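Local coordinates for interleukin-2 receptor subunit beta (Mus musculus, PDB 6DG5), which serves as a signalling subunit of the interleukin-2 receptor and probably passes on the mitogenic signal of the cytokine, at residues L105-V115 with G193-F204. Residues are numbered along the deposited sequence; the frame is centred on the assembly and turned at random.
Sequences LRLVAPHSLQV and GTWSPWSQPLTF. With FUC (alpha-L-fucopyranose), chain E; MAN (alpha-D-mannopyranose), chain C.
T194 and L105 make the direct hydrogen bond between the two segments: the amide of T194 donates to L105 O over 3.0 Å from N to O. Next along, a water accepts from L107 N and donates to T194 O, bridging backbones that have begun to part.

R106 uses its aliphatic carbons across the contact. With CG anti to the backbone N (chi1 -151°), that carbon lies 3.3 Å from W195 O, and CD meets CD of P197 as the two side chains cross at about a right angle. Bends at chi2 and chi3 bring the guanidinium beside a fucose of the protein-linked glycan, whose C5 covers one face and whose O2 lies at the edge. With an alanine in its place, CD of P197 is likely to lose the carbon packed across it, and the fucose the guanidinium beside its C5 and O2.

W195 to S199 form the WSXWS motif of type I cytokine receptors, in the membrane-proximal fibronectin type-III domain. W195 and W198 point away from 105-115 and make cation-pi contacts with R184 and K186, and with R145, respectively. Serines are small enough to sit against the 105-115 backbone, CB of S196 by L107 O and CB of S199, directed toward that segment, by P110 O; their hydroxyls accept from the amides of V185 and V183 on strand 178-187. A mannose O4 donates to W198 O at 2.7 Å.

Strands 111-115 and 202-204, belonging to different sheets, run nearly parallel, 8° apart. L113 CD1 lies against CB and the hydroxyl of S199. Apolar contacts follow: L113 CD2 reaches CB of L202 at 3.8 Å, and V115 CG2, beside its own backbone N, meets both L202 CD2, at 3.7 Å, and CB of F204.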
loop_
_atom_site.group_PDB
_atom_site.type_symbol
_atom_site.label_atom_id
_atom_site.label_comp_id
_atom_site.label_asym_id
_atom_site.label_seq_id
_atom_site.Cartn_x
_atom_site.Cartn_y
_atom_site.Cartn_z
ATOM N N LEU B 105 -6.216 -1.287 15.310
ATOM C CA LEU B 105 -5.976 0.026 14.727
ATOM C C LEU B 105 -7.237 0.877 14.794
ATOM O O LEU B 105 -8.318 0.429 14.397
ATOM C CB LEU B 105 -5.510 -0.102 13.277
ATOM C CG LEU B 105 -4.061 -0.530 13.051
ATOM C CD1 LEU B 105 -3.779 -0.658 11.565
ATOM C CD2 LEU B 105 -3.107 0.463 13.692
ATOM N N ARG B 106 -7.091 2.104 15.293
ATOM C CA ARG B 106 -8.174 3.088 15.299
ATOM C C ARG B 106 -7.539 4.442 14.994
ATOM O O ARG B 106 -7.025 5.111 15.896
ATOM C CB ARG B 106 -8.919 3.102 16.629
ATOM C CG ARG B 106 -10.378 3.514 16.500
ATOM C CD ARG B 106 -10.705 4.734 17.344
ATOM N NE ARG B 106 -11.393 4.386 18.586
ATOM C CZ ARG B 106 -10.853 4.489 19.796
ATOM N NH1 ARG B 106 -11.556 4.151 20.870
ATOM N NH2 ARG B 106 -9.615 4.939 19.936
ATOM N N LEU B 107 -7.583 4.839 13.724
ATOM C CA LEU B 107 -6.865 6.015 13.261
ATOM C C LEU B 107 -7.470 7.296 13.837
ATOM O O LEU B 107 -8.558 7.305 14.418
ATOM C CB LEU B 107 -6.869 6.070 11.734
ATOM C CG LEU B 107 -5.959 5.067 11.023
ATOM C CD1 LEU B 107 -6.478 4.746 9.629
ATOM C CD2 LEU B 107 -4.554 5.628 10.951
ATOM N N VAL B 108 -6.735 8.389 13.667
ATOM C CA VAL B 108 -7.187 9.704 14.109
ATOM C C VAL B 108 -8.247 10.219 13.147
ATOM O O VAL B 108 -8.130 10.060 11.926
ATOM C CB VAL B 108 -5.994 10.671 14.216
ATOM C CG1 VAL B 108 -6.472 12.108 14.364
ATOM C CG2 VAL B 108 -5.108 10.283 15.388
ATOM N N ALA B 109 -9.291 10.834 13.701
ATOM C CA ALA B 109 -10.417 11.292 12.903
ATOM C C ALA B 109 -9.957 12.280 11.831
ATOM O O ALA B 109 -8.984 13.013 12.032
ATOM C CB ALA B 109 -11.465 11.948 13.799
ATOM N N PRO B 110 -10.629 12.311 10.679
ATOM C CA PRO B 110 -10.267 13.284 9.640
ATOM C C PRO B 110 -10.510 14.706 10.118
ATOM O O PRO B 110 -11.406 14.972 10.921
ATOM C CB PRO B 110 -11.189 12.919 8.471
ATOM C CG PRO B 110 -11.598 11.508 8.734
ATOM C CD PRO B 110 -11.673 11.380 10.222
ATOM N N HIS B 111 -9.689 15.626 9.622
ATOM C CA HIS B 111 -9.762 17.026 10.006
ATOM C C HIS B 111 -9.721 17.893 8.754
ATOM O O HIS B 111 -9.695 17.393 7.624
ATOM C CB HIS B 111 -8.624 17.391 10.968
ATOM C CG HIS B 111 -7.261 17.130 10.413
ATOM N ND1 HIS B 111 -6.588 18.046 9.633
ATOM C CD2 HIS B 111 -6.443 16.056 10.521
ATOM C CE1 HIS B 111 -5.413 17.552 9.290
ATOM N NE2 HIS B 111 -5.300 16.344 9.815
ATOM N N SER B 112 -9.733 19.210 8.969
ATOM C CA SER B 112 -9.637 20.195 7.892
ATOM C C SER B 112 -10.741 20.011 6.854
ATOM O O SER B 112 -10.509 20.132 5.649
ATOM C CB SER B 112 -8.259 20.156 7.227
ATOM O OG SER B 112 -7.249 20.632 8.100
ATOM N N LEU B 113 -11.951 19.715 7.320
ATOM C CA LEU B 113 -13.090 19.632 6.416
ATOM C C LEU B 113 -13.451 21.021 5.912
ATOM O O LEU B 113 -13.535 21.973 6.694
ATOM C CB LEU B 113 -14.290 18.996 7.115
ATOM C CG LEU B 113 -14.564 17.521 6.823
ATOM C CD1 LEU B 113 -13.713 16.630 7.705
ATOM C CD2 LEU B 113 -16.041 17.204 6.994
ATOM N N GLN B 114 -13.659 21.140 4.604
ATOM C CA GLN B 114 -14.045 22.418 4.026
ATOM C C GLN B 114 -14.693 22.183 2.670
ATOM O O GLN B 114 -14.536 21.122 2.059
ATOM C CB GLN B 114 -12.848 23.363 3.886
ATOM C CG GLN B 114 -11.842 22.950 2.829
ATOM C CD GLN B 114 -10.846 24.049 2.532
ATOM O OE1 GLN B 114 -11.107 25.222 2.795
ATOM N NE2 GLN B 114 -9.694 23.677 1.986
ATOM N N VAL B 115 -15.418 23.196 2.211
ATOM C CA VAL B 115 -16.117 23.159 0.934
ATOM C C VAL B 115 -15.292 23.928 -0.087
ATOM O O VAL B 115 -15.014 25.119 0.099
ATOM C CB VAL B 115 -17.530 23.748 1.052
ATOM C CG1 VAL B 115 -18.221 23.735 -0.300
ATOM C CG2 VAL B 115 -18.340 22.981 2.082
ATOM N N GLY B 193 -8.972 -4.015 12.436
ATOM C CA GLY B 193 -9.121 -2.732 13.089
ATOM C C GLY B 193 -10.522 -2.155 12.943
ATOM O O GLY B 193 -11.339 -2.623 12.152
ATOM N N THR B 194 -10.786 -1.112 13.723
ATOM C CA THR B 194 -12.094 -0.475 13.781
ATOM C C THR B 194 -12.053 0.898 13.120
ATOM O O THR B 194 -10.989 1.437 12.803
ATOM C CB THR B 194 -12.568 -0.348 15.233
ATOM O OG1 THR B 194 -11.555 0.301 16.008
ATOM C CG2 THR B 194 -12.846 -1.723 15.820
ATOM N N TRP B 195 -13.241 1.464 12.920
ATOM C CA TRP B 195 -13.359 2.766 12.280
ATOM C C TRP B 195 -12.856 3.876 13.196
ATOM O O TRP B 195 -12.921 3.781 14.424
ATOM C CB TRP B 195 -14.809 3.046 11.893
ATOM C CG TRP B 195 -15.221 2.446 10.587
ATOM C CD1 TRP B 195 -15.964 1.316 10.398
ATOM C CD2 TRP B 195 -14.916 2.949 9.282
ATOM N NE1 TRP B 195 -16.140 1.086 9.055
ATOM C CE2 TRP B 195 -15.506 2.074 8.349
ATOM C CE3 TRP B 195 -14.200 4.055 8.812
ATOM C CZ2 TRP B 195 -15.402 2.270 6.974
ATOM C CZ3 TRP B 195 -14.098 4.247 7.449
ATOM C CH2 TRP B 195 -14.696 3.360 6.544
ATOM N N SER B 196 -12.356 4.942 12.581
ATOM C CA SER B 196 -11.972 6.128 13.322
ATOM C C SER B 196 -13.215 6.915 13.716
ATOM O O SER B 196 -14.268 6.782 13.088
ATOM C CB SER B 196 -11.051 7.004 12.479
ATOM O OG SER B 196 -11.790 7.767 11.539
ATOM N N PRO B 197 -13.123 7.742 14.759
ATOM C CA PRO B 197 -14.268 8.573 15.139
ATOM C C PRO B 197 -14.644 9.536 14.024
ATOM O O PRO B 197 -13.840 9.870 13.154
ATOM C CB PRO B 197 -13.771 9.325 16.378
ATOM C CG PRO B 197 -12.693 8.461 16.922
ATOM C CD PRO B 197 -12.021 7.856 15.726
ATOM N N TRP B 198 -15.901 9.970 14.054
ATOM C CA TRP B 198 -16.391 10.894 13.045
ATOM C C TRP B 198 -15.689 12.238 13.166
ATOM O O TRP B 198 -15.371 12.696 14.266
ATOM C CB TRP B 198 -17.899 11.077 13.179
ATOM C CG TRP B 198 -18.688 9.872 12.778
ATOM C CD1 TRP B 198 -19.305 8.980 13.606
ATOM C CD2 TRP B 198 -18.944 9.422 11.442
ATOM N NE1 TRP B 198 -19.935 8.008 12.869
ATOM C CE2 TRP B 198 -19.729 8.256 11.537
ATOM C CE3 TRP B 198 -18.588 9.894 10.176
ATOM C CZ2 TRP B 198 -20.163 7.555 10.416
ATOM C CZ3 TRP B 198 -19.021 9.197 9.063
ATOM C CH2 TRP B 198 -19.799 8.041 9.190
ATOM N N SER B 199 -15.446 12.867 12.021
ATOM C CA SER B 199 -14.804 14.170 11.997
ATOM C C SER B 199 -15.717 15.227 12.609
ATOM O O SER B 199 -16.926 15.030 12.762
ATOM C CB SER B 199 -14.454 14.559 10.564
ATOM O OG SER B 199 -15.620 14.692 9.769
ATOM N N GLN B 200 -15.121 16.362 12.962
ATOM C CA GLN B 200 -15.907 17.502 13.408
ATOM C C GLN B 200 -16.878 17.889 12.301
ATOM O O GLN B 200 -16.438 18.165 11.174
ATOM C CB GLN B 200 -15.018 18.689 13.772
ATOM C CG GLN B 200 -14.640 18.757 15.242
ATOM C CD GLN B 200 -13.945 20.058 15.605
ATOM O OE1 GLN B 200 -14.372 21.139 15.196
ATOM N NE2 GLN B 200 -12.864 19.957 16.372
ATOM N N PRO B 201 -18.184 17.901 12.562
ATOM C CA PRO B 201 -19.156 18.104 11.482
ATOM C C PRO B 201 -18.976 19.448 10.789
ATOM O O PRO B 201 -18.619 20.454 11.406
ATOM C CB PRO B 201 -20.509 18.017 12.199
ATOM C CG PRO B 201 -20.200 18.245 13.648
ATOM C CD PRO B 201 -18.833 17.685 13.864
ATOM N N LEU B 202 -19.221 19.442 9.482
ATOM C CA LEU B 202 -19.119 20.623 8.636
ATOM C C LEU B 202 -20.515 21.009 8.169
ATOM O O LEU B 202 -21.184 20.226 7.486
ATOM C CB LEU B 202 -18.209 20.353 7.439
ATOM C CG LEU B 202 -18.148 21.430 6.356
ATOM C CD1 LEU B 202 -17.200 22.546 6.760
ATOM C CD2 LEU B 202 -17.740 20.823 5.023
ATOM N N THR B 203 -20.949 22.213 8.531
ATOM C CA THR B 203 -22.279 22.700 8.194
ATOM C C THR B 203 -22.192 23.638 6.997
ATOM O O THR B 203 -21.433 24.613 7.020
ATOM C CB THR B 203 -22.913 23.420 9.384
ATOM O OG1 THR B 203 -22.685 22.661 10.578
ATOM C CG2 THR B 203 -24.408 23.575 9.172
ATOM N N PHE B 204 -22.966 23.341 5.955
ATOM C CA PHE B 204 -22.967 24.136 4.737
ATOM C C PHE B 204 -24.383 24.240 4.193
ATOM O O PHE B 204 -25.222 23.365 4.425
ATOM C CB PHE B 204 -22.031 23.540 3.671
ATOM C CG PHE B 204 -22.411 22.152 3.230
ATOM C CD1 PHE B 204 -22.002 21.043 3.954
ATOM C CD2 PHE B 204 -23.163 21.954 2.083
ATOM C CE1 PHE B 204 -22.347 19.765 3.548
ATOM C CE2 PHE B 204 -23.510 20.680 1.672
ATOM C CZ PHE B 204 -23.100 19.584 2.405
HETATM C C1 FUC E . -7.691 8.374 20.441
HETATM C C2 FUC E . -7.242 7.637 19.152
HETATM C C3 FUC E . -8.368 7.566 18.109
HETATM C C4 FUC E . -9.469 8.621 18.362
HETATM C C5 FUC E . -10.040 8.459 19.788
HETATM C C6 FUC E . -10.709 9.720 20.322
HETATM O O2 FUC E . -6.739 6.336 19.423
HETATM O O3 FUC E . -7.833 7.787 16.811
HETATM O O4 FUC E . -8.985 9.945 18.152
HETATM O O5 FUC E . -9.037 8.068 20.760
HETATM C C1 MAN C . -15.950 16.607 19.024
HETATM C C2 MAN C . -17.351 16.643 18.353
HETATM C C3 MAN C . -17.682 15.279 17.755
HETATM C C4 MAN C . -16.572 14.815 16.805
HETATM C C5 MAN C . -15.226 14.786 17.541
HETATM C C6 MAN C . -14.065 14.450 16.618
HETATM O O2 MAN C . -17.383 17.564 17.260
HETATM O O3 MAN C . -18.934 15.294 17.075
HETATM O O4 MAN C . -16.866 13.510 16.321
HETATM O O5 MAN C . -14.954 16.086 18.137
HETATM O O6 MAN C . -12.900 14.249 17.413
HETATM O O HOH W 1 -9.398 3.702 11.566
#